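Local coordinates for redox-sensing transcriptional repressor Rex (Thermoanaerobacter ethanolicus, PDB 3WGG), which probably represses transcription as a DNA-binding homodimer that senses the balance between NADH and NAD+ in the cell, at residues 87-92 with 149-154; 116-121 with 133-138; 154-159 with 177-182. One frame throughout, in Å; residues are numbered along the deposited sequence.

How the contacts relate
The three contacts line one end of the Rossmann sheet, and each touches the same dinucleotide. Contact 1 holds the central strand pair, its centre about 11 Å from each of the others. It meets contact 2 where strand 85-90 lies beside strand 110-117: Gly91 N probably bonds to Phe116 O (2.7 Å), and Ala92 N to Asp117 OD1 (2.7 Å). On its other flank it shares Ile154 with contact 3, and Leu152 O probably accepts from Phe177 N (3.1 Å). The centres of contacts 2 and 3 are about 17 Å apart, without touching. Contact 2 takes the adenosine end of the ligand, whereas 177-182 reaches its nicotinamide.

Contact 1: 87-92 with 149-154; sequences TIIIGA and IGILCI. With 8NA (alpha-Diphosphopyridine nucleotide), chain C.
Ile151 O is held by two donors from the facing strand: Ile90 N gives it a nearly straight hydrogen bond of 2.7 Å (171° at the hydrogen), and the CA-H of Ile89 adds a weaker approach, CA to O 3.4 Å. The same ladder runs on to either side. Ile88 N donates to Ile149 O at 3.0 Å, Ile151 N returns a bond to Ile88 O, and Cys153 N closes the series on Ile90 O at 2.8 Å, just where strand 149-152 ends. Strands 87-90 and 149-152 are thus parallel neighbours, their axes inclined by 22°. On one face of the sheet Ile89 CG1 rests against Ile151 CD1 at 4.0 Å, with Thr87 beside Ile149 and Cys153 SG near Ile89 CG2; Phe177 adds cover over Ile151. On the other face Ile90 and Leu152 point the same way and meet through CG1 and CD2 at 3.9 Å, beneath helices 138-144 and 159-168, while Gly150 lets Ile88 CG1 lie close to its CA.

Beyond the last rung the two chains turn to the ligand. Ile90, its CG2 roughly opposite the backbone N, points that methyl past the strand end, obliquely at the C2A corner of the adenine, 3.4 Å away. From the same side Ile154 CG2 lies over the ring, 3.5 Å from C4A, and also packs on Ile90 CG2. Gly91 passes its bare CA alongside O4B of the adenosine ribose. Asn94 N and Leu95 N, at the start of helix 94-100, hydrogen-bond the ligand as well. A central parallel strand running into a Gly-rich GxGxxG turn, beside parallel strand 149-152, which the chain enters from helix 138-144, is the nucleotide-binding core of the Rossmann fold.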
loop_
_atom_site.group_PDB
_atom_site.type_symbol
_atom_site.label_atom_id
_atom_site.label_comp_id
_atom_site.label_asym_id
_atom_site.label_seq_id
_atom_site.Cartn_x
_atom_site.Cartn_y
_atom_site.Cartn_z
ATOM N N THR A 87 7.854 -3.449 17.849
ATOM C CA THR A 87 8.463 -3.494 16.522
ATOM C C THR A 87 9.893 -3.014 16.534
ATOM O O THR A 87 10.328 -2.250 17.414
ATOM C CB THR A 87 7.676 -2.641 15.504
ATOM O OG1 THR A 87 7.823 -1.257 15.846
ATOM C CG2 THR A 87 6.200 -2.973 15.584
ATOM N N ILE A 88 10.626 -3.488 15.541
ATOM C CA ILE A 88 11.839 -2.839 15.157
ATOM C C ILE A 88 11.862 -2.571 13.643
ATOM O O ILE A 88 11.178 -3.235 12.855
ATOM C CB ILE A 88 13.042 -3.715 15.517
ATOM C CG1 ILE A 88 12.940 -5.048 14.777
ATOM C CG2 ILE A 88 13.162 -3.870 17.024
ATOM C CD1 ILE A 88 14.154 -5.967 15.123
ATOM N N ILE A 89 12.696 -1.634 13.250
ATOM C CA ILE A 89 12.927 -1.330 11.828
ATOM C C ILE A 89 14.373 -1.635 11.489
ATOM O O ILE A 89 15.331 -1.176 12.190
ATOM C CB ILE A 89 12.651 0.183 11.582
ATOM C CG1 ILE A 89 11.149 0.475 11.811
ATOM C CG2 ILE A 89 13.127 0.652 10.160
ATOM C CD1 ILE A 89 10.791 1.970 11.882
ATOM N N ILE A 90 14.582 -2.340 10.376
ATOM C CA ILE A 90 15.959 -2.520 9.945
ATOM C C ILE A 90 16.133 -1.655 8.713
ATOM O O ILE A 90 15.388 -1.810 7.747
ATOM C CB ILE A 90 16.283 -3.985 9.601
ATOM C CG1 ILE A 90 15.561 -4.957 10.540
ATOM C CG2 ILE A 90 17.781 -4.184 9.534
ATOM C CD1 ILE A 90 15.974 -4.896 11.990
ATOM N N GLY A 91 17.119 -0.762 8.765
ATOM C CA GLY A 91 17.458 0.200 7.723
ATOM C C GLY A 91 17.015 1.559 8.219
ATOM O O GLY A 91 15.817 1.822 8.340
ATOM N N ALA A 92 17.961 2.430 8.516
ATOM C CA ALA A 92 17.636 3.787 8.907
ATOM C C ALA A 92 17.994 4.781 7.815
ATOM O O ALA A 92 18.500 5.855 8.097
ATOM C CB ALA A 92 18.359 4.163 10.217
ATOM N N ILE A 149 7.436 -7.739 15.680
ATOM C CA ILE A 149 7.431 -7.462 14.248
ATOM C C ILE A 149 8.740 -6.865 13.786
ATOM O O ILE A 149 9.243 -5.931 14.427
ATOM C CB ILE A 149 6.227 -6.538 13.871
ATOM C CG1 ILE A 149 4.914 -7.208 14.279
ATOM C CG2 ILE A 149 6.202 -6.236 12.351
ATOM C CD1 ILE A 149 3.735 -6.285 14.271
ATOM N N GLY A 150 9.303 -7.395 12.701
ATOM C CA GLY A 150 10.476 -6.752 12.095
ATOM C C GLY A 150 10.075 -6.082 10.785
ATOM O O GLY A 150 9.469 -6.697 9.899
ATOM N N ILE A 151 10.439 -4.824 10.646
ATOM C CA ILE A 151 10.102 -4.061 9.464
ATOM C C ILE A 151 11.385 -3.861 8.657
ATOM O O ILE A 151 12.371 -3.297 9.164
ATOM C CB ILE A 151 9.460 -2.701 9.859
ATOM C CG1 ILE A 151 8.265 -2.926 10.800
ATOM C CG2 ILE A 151 9.104 -1.855 8.570
ATOM C CD1 ILE A 151 7.753 -1.575 11.527
ATOM N N LEU A 152 11.381 -4.333 7.408
ATOM C CA LEU A 152 12.573 -4.290 6.580
ATOM C C LEU A 152 12.561 -3.154 5.597
ATOM O O LEU A 152 11.700 -3.121 4.686
ATOM C CB LEU A 152 12.704 -5.568 5.768
ATOM C CG LEU A 152 12.928 -6.812 6.583
ATOM C CD1 LEU A 152 12.990 -7.905 5.553
ATOM C CD2 LEU A 152 14.249 -6.617 7.316
ATOM N N CYS A 153 13.541 -2.266 5.751
ATOM C CA CYS A 153 13.668 -1.052 4.933
ATOM C C CYS A 153 15.105 -0.925 4.410
ATOM O O CYS A 153 15.720 0.169 4.351
ATOM C CB CYS A 153 13.261 0.171 5.749
ATOM S SG CYS A 153 11.568 0.100 6.404
ATOM N N ILE A 154 15.639 -2.084 4.015
ATOM C CA ILE A 154 17.010 -2.178 3.520
ATOM C C ILE A 154 17.035 -2.466 2.025
ATOM O O ILE A 154 16.011 -2.800 1.471
ATOM C CB ILE A 154 17.789 -3.282 4.239
ATOM C CG1 ILE A 154 17.080 -4.640 4.080
ATOM C CG2 ILE A 154 18.002 -2.895 5.703
ATOM C CD1 ILE A 154 17.923 -5.804 4.414
HETATM P PA 8NA C . 18.781 4.344 1.707
HETATM O O1A 8NA C . 20.078 4.091 0.972
HETATM O O2A 8NA C . 18.333 5.761 2.026
HETATM O O5B 8NA C . 18.777 3.429 3.035
HETATM C C5B 8NA C . 19.102 2.039 3.066
HETATM C C4B 8NA C . 19.734 1.855 4.439
HETATM O O4B 8NA C . 19.920 0.497 4.797
HETATM C C3B 8NA C . 21.109 2.498 4.489
HETATM O O3B 8NA C . 21.063 3.349 5.643
HETATM C C2B 8NA C . 22.060 1.304 4.685
HETATM O O2B 8NA C . 23.148 1.635 5.559
HETATM C C1B 8NA C . 21.177 0.342 5.429
HETATM N N9A 8NA C . 21.506 -1.067 5.232
HETATM C C8A 8NA C . 22.013 -1.687 4.143
HETATM N N7A 8NA C . 22.068 -3.015 4.420
HETATM C C5A 8NA C . 21.615 -3.186 5.689
HETATM C C6A 8NA C . 21.456 -4.275 6.534
HETATM N N6A 8NA C . 21.788 -5.521 6.134
HETATM N N1A 8NA C . 20.976 -4.082 7.768
HETATM C C2A 8NA C . 20.663 -2.863 8.244
HETATM N N3A 8NA C . 20.835 -1.795 7.476
HETATM C C4A 8NA C . 21.290 -1.942 6.204
HETATM O O3 8NA C . 17.588 3.676 0.803
HETATM P PN 8NA C . 16.033 3.984 1.128
HETATM O O1N 8NA C . 15.595 5.180 0.340
HETATM O O2N 8NA C . 15.814 4.051 2.627
HETATM O O5D 8NA C . 15.272 2.716 0.457
HETATM C C5D 8NA C . 15.306 1.370 0.969
HETATM C C4D 8NA C . 14.605 0.406 -0.009
HETATM O O4D 8NA C . 13.554 1.102 -0.717
HETATM C C3D 8NA C . 15.489 -0.159 -1.102
HETATM O O3D 8NA C . 15.001 -1.476 -1.459
HETATM C C2D 8NA C . 15.224 0.748 -2.286
HETATM O O2D 8NA C . 15.383 -0.075 -3.426
HETATM C C1D 8NA C . 13.781 1.244 -2.123
HETATM N N1N 8NA C . 12.724 0.419 -2.794
HETATM C C2N 8NA C . 12.444 0.616 -4.132
HETATM C C3N 8NA C . 11.507 -0.074 -4.815
HETATM C C7N 8NA C . 11.327 0.225 -6.242
HETATM O O7N 8NA C . 12.155 0.901 -6.849
HETATM N N7N 8NA C . 10.217 -0.236 -6.820
HETATM C C4N 8NA C . 10.648 -1.110 -4.112
HETATM C C5N 8NA C . 10.999 -1.209 -2.635
HETATM C C6N 8NA C . 11.968 -0.477 -2.060
#

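Contact 2: 116-121 with 133-138; sequences FDINPR and MDVETV. With 8NA (alpha-Diphosphopyridine nucleotide), chain C.
An acidic residue closing the second strand of a Rossmann fold and gripping the adenosine ribose is the hallmark of many NAD-binding domains, and Asp117 fills that role beside Met133 and Val135. Its chi1 of -152° swings the carboxylate away from the backbone N, toward the ribose, and each oxygen takes one hydroxyl, O2B on OD2 at 2.5 Å and O3B on OD1 at 2.9 Å. An Asx turn holds the group in place: Asn119 N donates to the anti lone pair of OD2 at 2.7 Å, almost straight (170°). The backbone joins the parallel strands through Asp117 N to Met133 O (2.9 Å) and Val135 N to Asp117 O (2.9 Å). Ile118 and Val135 lie side by side, CG2 to CG1 3.5 Å, and Ile118 CG1 covers the adenine at C4A, 3.4 Å away, on the face opposite Ile154. Val138 CG2 stands over the centre of the Phe116 ring at 3.7 Å, Thr137 OG1 lies at the ring edge, and Met133 SD approaches obliquely. Phe116 also packs on Ile88 and Ile90 of strand 85-90 and edge-to-face with Phe141 of helix 138-144, while Val138 meets Leu166 of helix 159-168.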
loop_
_atom_site.group_PDB
_atom_site.type_symbol
_atom_site.label_atom_id
_atom_site.label_comp_id
_atom_site.label_asym_id
_atom_site.label_seq_id
_atom_site.Cartn_x
_atom_site.Cartn_y
_atom_site.Cartn_z
ATOM N N PHE A 116 17.774 -0.312 13.398
ATOM C CA PHE A 116 19.068 -0.894 13.178
ATOM C C PHE A 116 19.637 -0.569 11.806
ATOM O O PHE A 116 18.902 -0.464 10.809
ATOM C CB PHE A 116 18.998 -2.415 13.386
ATOM C CG PHE A 116 18.578 -2.784 14.755
ATOM C CD1 PHE A 116 19.521 -3.036 15.742
ATOM C CD2 PHE A 116 17.230 -2.807 15.089
ATOM C CE1 PHE A 116 19.111 -3.337 17.032
ATOM C CE2 PHE A 116 16.822 -3.090 16.383
ATOM C CZ PHE A 116 17.750 -3.375 17.341
ATOM N N ASP A 117 20.954 -0.378 11.764
ATOM C CA ASP A 117 21.625 -0.128 10.501
ATOM C C ASP A 117 23.011 -0.722 10.482
ATOM O O ASP A 117 23.517 -1.121 11.525
ATOM C CB ASP A 117 21.678 1.354 10.206
ATOM C CG ASP A 117 21.715 1.641 8.715
ATOM O OD1 ASP A 117 20.649 1.977 8.181
ATOM O OD2 ASP A 117 22.786 1.528 8.068
ATOM N N ILE A 118 23.612 -0.774 9.294
ATOM C CA ILE A 118 25.000 -1.181 9.135
ATOM C C ILE A 118 25.943 0.012 9.083
ATOM O O ILE A 118 27.136 -0.139 9.360
ATOM C CB ILE A 118 25.258 -2.020 7.862
ATOM C CG1 ILE A 118 24.647 -1.367 6.613
ATOM C CG2 ILE A 118 24.761 -3.400 8.031
ATOM C CD1 ILE A 118 25.351 -1.783 5.353
ATOM N N ASN A 119 25.417 1.173 8.717
ATOM C CA ASN A 119 26.188 2.405 8.580
ATOM C C ASN A 119 26.616 2.990 9.931
ATOM O O ASN A 119 25.784 3.567 10.652
ATOM C CB ASN A 119 25.364 3.455 7.802
ATOM C CG ASN A 119 26.187 4.691 7.413
ATOM O OD1 ASN A 119 27.335 4.847 7.849
ATOM N ND2 ASN A 119 25.598 5.577 6.600
ATOM N N PRO A 120 27.921 2.878 10.281
ATOM C CA PRO A 120 28.402 3.475 11.526
ATOM C C PRO A 120 28.143 4.973 11.630
ATOM O O PRO A 120 28.015 5.487 12.742
ATOM C CB PRO A 120 29.927 3.241 11.500
ATOM C CG PRO A 120 30.184 2.331 10.333
ATOM C CD PRO A 120 29.017 2.397 9.415
ATOM N N ARG A 121 28.067 5.686 10.507
ATOM C CA ARG A 121 27.784 7.109 10.591
ATOM C C ARG A 121 26.381 7.398 11.129
ATOM O O ARG A 121 26.046 8.544 11.408
ATOM C CB ARG A 121 28.059 7.830 9.264
ATOM C CG ARG A 121 29.573 7.942 9.006
ATOM C CD ARG A 121 29.936 8.156 7.545
ATOM N NE ARG A 121 29.449 7.109 6.648
ATOM C CZ ARG A 121 29.852 5.847 6.621
ATOM N NH1 ARG A 121 29.340 5.029 5.703
ATOM N NH2 ARG A 121 30.755 5.388 7.489
ATOM N N MET A 133 20.945 1.613 16.119
ATOM C CA MET A 133 21.957 0.721 16.667
ATOM C C MET A 133 22.537 -0.104 15.548
ATOM O O MET A 133 21.934 -0.243 14.481
ATOM C CB MET A 133 21.367 -0.221 17.755
ATOM C CG MET A 133 20.895 0.518 18.959
ATOM S SD MET A 133 19.723 -0.401 19.956
ATOM C CE MET A 133 18.158 0.094 19.151
ATOM N N ASP A 134 23.720 -0.652 15.799
ATOM C CA ASP A 134 24.375 -1.562 14.884
ATOM C C ASP A 134 23.542 -2.826 14.768
ATOM O O ASP A 134 23.225 -3.463 15.780
ATOM C CB ASP A 134 25.752 -1.874 15.468
ATOM C CG ASP A 134 26.628 -2.681 14.538
ATOM O OD1 ASP A 134 26.128 -3.434 13.691
ATOM O OD2 ASP A 134 27.847 -2.613 14.715
ATOM N N VAL A 135 23.175 -3.192 13.543
ATOM C CA VAL A 135 22.277 -4.316 13.338
ATOM C C VAL A 135 22.975 -5.601 13.795
ATOM O O VAL A 135 22.377 -6.691 13.863
ATOM C CB VAL A 135 21.831 -4.415 11.842
ATOM C CG1 VAL A 135 23.052 -4.587 10.904
ATOM C CG2 VAL A 135 20.810 -5.516 11.638
ATOM N N GLU A 136 24.267 -5.472 14.082
ATOM C CA GLU A 136 25.022 -6.611 14.614
ATOM C C GLU A 136 24.351 -7.139 15.884
ATOM O O GLU A 136 24.252 -8.350 16.091
ATOM C CB GLU A 136 26.477 -6.198 14.891
ATOM C CG GLU A 136 27.363 -7.341 15.251
ATOM C CD GLU A 136 27.232 -8.446 14.216
ATOM O OE1 GLU A 136 27.204 -8.140 12.989
ATOM O OE2 GLU A 136 27.128 -9.620 14.642
ATOM N N THR A 137 23.808 -6.219 16.682
ATOM C CA THR A 137 23.188 -6.539 17.964
ATOM C C THR A 137 21.747 -6.996 17.844
ATOM O O THR A 137 21.116 -7.267 18.861
ATOM C CB THR A 137 23.225 -5.336 18.941
ATOM O OG1 THR A 137 22.430 -4.244 18.420
ATOM C CG2 THR A 137 24.684 -4.855 19.167
ATOM N N VAL A 138 21.211 -7.094 16.627
ATOM C CA VAL A 138 19.746 -7.168 16.506
ATOM C C VAL A 138 19.207 -8.484 17.090
ATOM O O VAL A 138 18.145 -8.500 17.686
ATOM C CB VAL A 138 19.249 -6.988 15.061
ATOM C CG1 VAL A 138 19.463 -8.262 14.250
ATOM C CG2 VAL A 138 17.768 -6.596 15.078
HETATM P PA 8NA C . 18.781 4.344 1.707
HETATM O O1A 8NA C . 20.078 4.091 0.972
HETATM O O2A 8NA C . 18.333 5.761 2.026
HETATM O O5B 8NA C . 18.777 3.429 3.035
HETATM C C5B 8NA C . 19.102 2.039 3.066
HETATM C C4B 8NA C . 19.734 1.855 4.439
HETATM O O4B 8NA C . 19.920 0.497 4.797
HETATM C C3B 8NA C . 21.109 2.498 4.489
HETATM O O3B 8NA C . 21.063 3.349 5.643
HETATM C C2B 8NA C . 22.060 1.304 4.685
HETATM O O2B 8NA C . 23.148 1.635 5.559
HETATM C C1B 8NA C . 21.177 0.342 5.429
HETATM N N9A 8NA C . 21.506 -1.067 5.232
HETATM C C8A 8NA C . 22.013 -1.687 4.143
HETATM N N7A 8NA C . 22.068 -3.015 4.420
HETATM C C5A 8NA C . 21.615 -3.186 5.689
HETATM C C6A 8NA C . 21.456 -4.275 6.534
HETATM N N6A 8NA C . 21.788 -5.521 6.134
HETATM N N1A 8NA C . 20.976 -4.082 7.768
HETATM C C2A 8NA C . 20.663 -2.863 8.244
HETATM N N3A 8NA C . 20.835 -1.795 7.476
HETATM C C4A 8NA C . 21.290 -1.942 6.204
HETATM O O3 8NA C . 17.588 3.676 0.803
HETATM P PN 8NA C . 16.033 3.984 1.128
HETATM O O1N 8NA C . 15.595 5.180 0.340
HETATM O O2N 8NA C . 15.814 4.051 2.627
HETATM O O5D 8NA C . 15.272 2.716 0.457
HETATM C C5D 8NA C . 15.306 1.370 0.969
HETATM C C4D 8NA C . 14.605 0.406 -0.009
HETATM O O4D 8NA C . 13.554 1.102 -0.717
HETATM C C3D 8NA C . 15.489 -0.159 -1.102
HETATM O O3D 8NA C . 15.001 -1.476 -1.459
HETATM C C2D 8NA C . 15.224 0.748 -2.286
HETATM O O2D 8NA C . 15.383 -0.075 -3.426
HETATM C C1D 8NA C . 13.781 1.244 -2.123
HETATM N N1N 8NA C . 12.724 0.419 -2.794
HETATM C C2N 8NA C . 12.444 0.616 -4.132
HETATM C C3N 8NA C . 11.507 -0.074 -4.815
HETATM C C7N 8NA C . 11.327 0.225 -6.242
HETATM O O7N 8NA C . 12.155 0.901 -6.849
HETATM N N7N 8NA C . 10.217 -0.236 -6.820
HETATM C C4N 8NA C . 10.648 -1.110 -4.112
HETATM C C5N 8NA C . 10.999 -1.209 -2.635
HETATM C C6N 8NA C . 11.968 -0.477 -2.060
#

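Contact 3: 154-159 with 177-182. With 8NA (alpha-Diphosphopyridine nucleotide), chain C.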
loop_
_atom_site.group_PDB
_atom_site.type_symbol
_atom_site.label_atom_id
_atom_site.label_comp_id
_atom_site.label_asym_id
_atom_site.label_seq_id
_atom_site.Cartn_x
_atom_site.Cartn_y
_atom_site.Cartn_z
ATOM N N ILE A 154 15.639 -2.084 4.015
ATOM C CA ILE A 154 17.010 -2.178 3.520
ATOM C C ILE A 154 17.035 -2.466 2.025
ATOM O O ILE A 154 16.011 -2.800 1.471
ATOM C CB ILE A 154 17.789 -3.282 4.239
ATOM C CG1 ILE A 154 17.080 -4.640 4.080
ATOM C CG2 ILE A 154 18.002 -2.895 5.703
ATOM C CD1 ILE A 154 17.923 -5.804 4.414
ATOM N N PRO A 155 18.224 -2.353 1.380
ATOM C CA PRO A 155 18.313 -2.700 -0.040
ATOM C C PRO A 155 18.123 -4.204 -0.225
ATOM O O PRO A 155 18.294 -4.982 0.709
ATOM C CB PRO A 155 19.743 -2.234 -0.453
ATOM C CG PRO A 155 20.220 -1.294 0.680
ATOM C CD PRO A 155 19.483 -1.794 1.918
ATOM N N LYS A 156 17.670 -4.584 -1.415
ATOM C CA LYS A 156 17.262 -5.956 -1.721
ATOM C C LYS A 156 18.353 -6.984 -1.442
ATOM O O LYS A 156 18.087 -8.079 -0.968
ATOM C CB LYS A 156 17.010 -6.098 -3.219
ATOM C CG LYS A 156 15.734 -5.572 -3.765
ATOM C CD LYS A 156 15.740 -5.765 -5.290
ATOM C CE LYS A 156 16.716 -4.802 -5.960
ATOM N NZ LYS A 156 17.695 -5.534 -6.835
ATOM N N ASP A 157 19.572 -6.643 -1.826
ATOM C CA ASP A 157 20.613 -7.637 -2.066
ATOM C C ASP A 157 20.911 -8.554 -0.875
ATOM O O ASP A 157 21.504 -9.631 -1.034
ATOM C CB ASP A 157 21.880 -6.891 -2.473
ATOM C CG ASP A 157 22.162 -5.748 -1.540
ATOM O OD1 ASP A 157 21.935 -5.950 -0.324
ATOM O OD2 ASP A 157 22.557 -4.652 -2.001
ATOM N N ASN A 158 20.496 -8.143 0.315
ATOM C CA ASN A 158 20.861 -8.876 1.529
ATOM C C ASN A 158 19.703 -8.835 2.517
ATOM O O ASN A 158 19.883 -9.011 3.727
ATOM C CB ASN A 158 22.108 -8.244 2.151
ATOM C CG ASN A 158 21.869 -6.782 2.588
ATOM O OD1 ASN A 158 20.723 -6.371 2.810
ATOM N ND2 ASN A 158 22.947 -5.997 2.684
ATOM N N ALA A 159 18.514 -8.581 1.986
ATOM C CA ALA A 159 17.293 -8.797 2.711
ATOM C C ALA A 159 17.172 -10.236 3.246
ATOM O O ALA A 159 16.847 -10.416 4.416
ATOM C CB ALA A 159 16.097 -8.432 1.852
ATOM N N PHE A 177 9.310 -4.145 3.018
ATOM C CA PHE A 177 9.176 -3.124 1.957
ATOM C C PHE A 177 9.919 -3.430 0.653
ATOM O O PHE A 177 9.722 -2.729 -0.343
ATOM C CB PHE A 177 9.505 -1.705 2.446
ATOM C CG PHE A 177 8.409 -1.090 3.285
ATOM C CD1 PHE A 177 7.537 -0.177 2.728
ATOM C CD2 PHE A 177 8.235 -1.463 4.610
ATOM C CE1 PHE A 177 6.533 0.407 3.486
ATOM C CE2 PHE A 177 7.225 -0.912 5.379
ATOM C CZ PHE A 177 6.349 0.051 4.789
ATOM N N LEU A 178 10.719 -4.499 0.635
ATOM C CA LEU A 178 11.506 -4.848 -0.564
ATOM C C LEU A 178 10.779 -5.718 -1.603
ATOM O O LEU A 178 10.045 -6.643 -1.237
ATOM C CB LEU A 178 12.852 -5.487 -0.191
ATOM C CG LEU A 178 13.450 -5.341 1.215
ATOM C CD1 LEU A 178 14.880 -5.793 1.178
ATOM C CD2 LEU A 178 13.365 -3.951 1.794
ATOM N N PRO A 179 10.991 -5.439 -2.917
ATOM C CA PRO A 179 10.398 -6.308 -3.939
ATOM C C PRO A 179 11.289 -7.512 -4.206
ATOM O O PRO A 179 11.883 -7.625 -5.271
ATOM C CB PRO A 179 10.352 -5.414 -5.163
ATOM C CG PRO A 179 11.577 -4.587 -5.025
ATOM C CD PRO A 179 11.734 -4.327 -3.526
ATOM N N ILE A 180 11.399 -8.386 -3.223
ATOM C CA ILE A 180 12.075 -9.662 -3.358
ATOM C C ILE A 180 10.942 -10.479 -2.808
ATOM O O ILE A 180 10.101 -9.920 -2.117
ATOM C CB ILE A 180 13.235 -9.774 -2.329
ATOM C CG1 ILE A 180 14.344 -8.796 -2.647
ATOM C CG2 ILE A 180 13.775 -11.212 -2.212
ATOM C CD1 ILE A 180 15.359 -9.298 -3.709
ATOM N N ASP A 181 10.898 -11.784 -3.050
ATOM C CA ASP A 181 9.969 -12.567 -2.251
ATOM C C ASP A 181 10.713 -13.405 -1.224
ATOM O O ASP A 181 11.243 -14.474 -1.531
ATOM C CB ASP A 181 8.879 -13.284 -3.082
ATOM C CG ASP A 181 9.244 -14.705 -3.479
ATOM O OD1 ASP A 181 10.209 -14.875 -4.246
ATOM O OD2 ASP A 181 8.525 -15.650 -3.079
ATOM N N LEU A 182 10.788 -12.857 -0.010
ATOM C CA LEU A 182 11.520 -13.465 1.093
ATOM C C LEU A 182 10.988 -14.841 1.429
ATOM O O LEU A 182 9.787 -15.076 1.396
ATOM C CB LEU A 182 11.469 -12.575 2.340
ATOM C CG LEU A 182 12.009 -11.152 2.198
ATOM C CD1 LEU A 182 11.544 -10.292 3.366
ATOM C CD2 LEU A 182 13.512 -11.131 2.107
HETATM P PA 8NA C . 18.781 4.344 1.707
HETATM O O1A 8NA C . 20.078 4.091 0.972
HETATM O O2A 8NA C . 18.333 5.761 2.026
HETATM O O5B 8NA C . 18.777 3.429 3.035
HETATM C C5B 8NA C . 19.102 2.039 3.066
HETATM C C4B 8NA C . 19.734 1.855 4.439
HETATM O O4B 8NA C . 19.920 0.497 4.797
HETATM C C3B 8NA C . 21.109 2.498 4.489
HETATM O O3B 8NA C . 21.063 3.349 5.643
HETATM C C2B 8NA C . 22.060 1.304 4.685
HETATM O O2B 8NA C . 23.148 1.635 5.559
HETATM C C1B 8NA C . 21.177 0.342 5.429
HETATM N N9A 8NA C . 21.506 -1.067 5.232
HETATM C C8A 8NA C . 22.013 -1.687 4.143
HETATM N N7A 8NA C . 22.068 -3.015 4.420
HETATM C C5A 8NA C . 21.615 -3.186 5.689
HETATM C C6A 8NA C . 21.456 -4.275 6.534
HETATM N N6A 8NA C . 21.788 -5.521 6.134
HETATM N N1A 8NA C . 20.976 -4.082 7.768
HETATM C C2A 8NA C . 20.663 -2.863 8.244
HETATM N N3A 8NA C . 20.835 -1.795 7.476
HETATM C C4A 8NA C . 21.290 -1.942 6.204
HETATM O O3 8NA C . 17.588 3.676 0.803
HETATM P PN 8NA C . 16.033 3.984 1.128
HETATM O O1N 8NA C . 15.595 5.180 0.340
HETATM O O2N 8NA C . 15.814 4.051 2.627
HETATM O O5D 8NA C . 15.272 2.716 0.457
HETATM C C5D 8NA C . 15.306 1.370 0.969
HETATM C C4D 8NA C . 14.605 0.406 -0.009
HETATM O O4D 8NA C . 13.554 1.102 -0.717
HETATM C C3D 8NA C . 15.489 -0.159 -1.102
HETATM O O3D 8NA C . 15.001 -1.476 -1.459
HETATM C C2D 8NA C . 15.224 0.748 -2.286
HETATM O O2D 8NA C . 15.383 -0.075 -3.426
HETATM C C1D 8NA C . 13.781 1.244 -2.123
HETATM N N1N 8NA C . 12.724 0.419 -2.794
HETATM C C2N 8NA C . 12.444 0.616 -4.132
HETATM C C3N 8NA C . 11.507 -0.074 -4.815
HETATM C C7N 8NA C . 11.327 0.225 -6.242
HETATM O O7N 8NA C . 12.155 0.901 -6.849
HETATM N N7N 8NA C . 10.217 -0.236 -6.820
HETATM C C4N 8NA C . 10.648 -1.110 -4.112
HETATM C C5N 8NA C . 10.999 -1.209 -2.635
HETATM C C6N 8NA C . 11.968 -0.477 -2.060
#
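Lys156 runs along Ile180, joining the two loops that follow neighbouring parallel strands of the Rossmann fold, 149-152 and 173-176, at the rim of the dinucleotide site. Its CB meets Ile180 CD1 at 3.6 Å. Because chi1 of -78° turns the chain to the side of its own backbone N, CG stays over the same isoleucine, 3.7 Å from Ile180 CG1, and also nears Pro179 CD. CD still grazes Ile180 CD1 at 3.9 Å; the chain then bends and carries NZ away from the segment 177-182. The crossing is oblique and purely apolar: no hydrogen bond links 154-159 with 177-182.

Deeper in, the Leu178 side chain appears to lie between Ile154 and Ala159, but its CD1 sits too close to Ala159 CB in the model, so its exact placement is doubtful. Ala159, the first residue of helix 159-168, receives Leu182 CD2 on its CB at 3.7 Å. Both loops turn backbone to the ligand: Ile154 O accepts a weak bond from O3D of the nicotinamide ribose, and Phe177 O lies 3.0 Å from C5N. Pro155 CD packs against adenine C8A at 3.4 Å. Asp181, which binds zinc in a crystal structure of this protein, lies farther out and packs on Glu24 of the second subunit. Pro179 is the centre of an inverse gamma turn, with a weak bond from Ile180 N to Leu178 O, and Pro179 CD lies 3.3 Å from C5N of the nicotinamide ring.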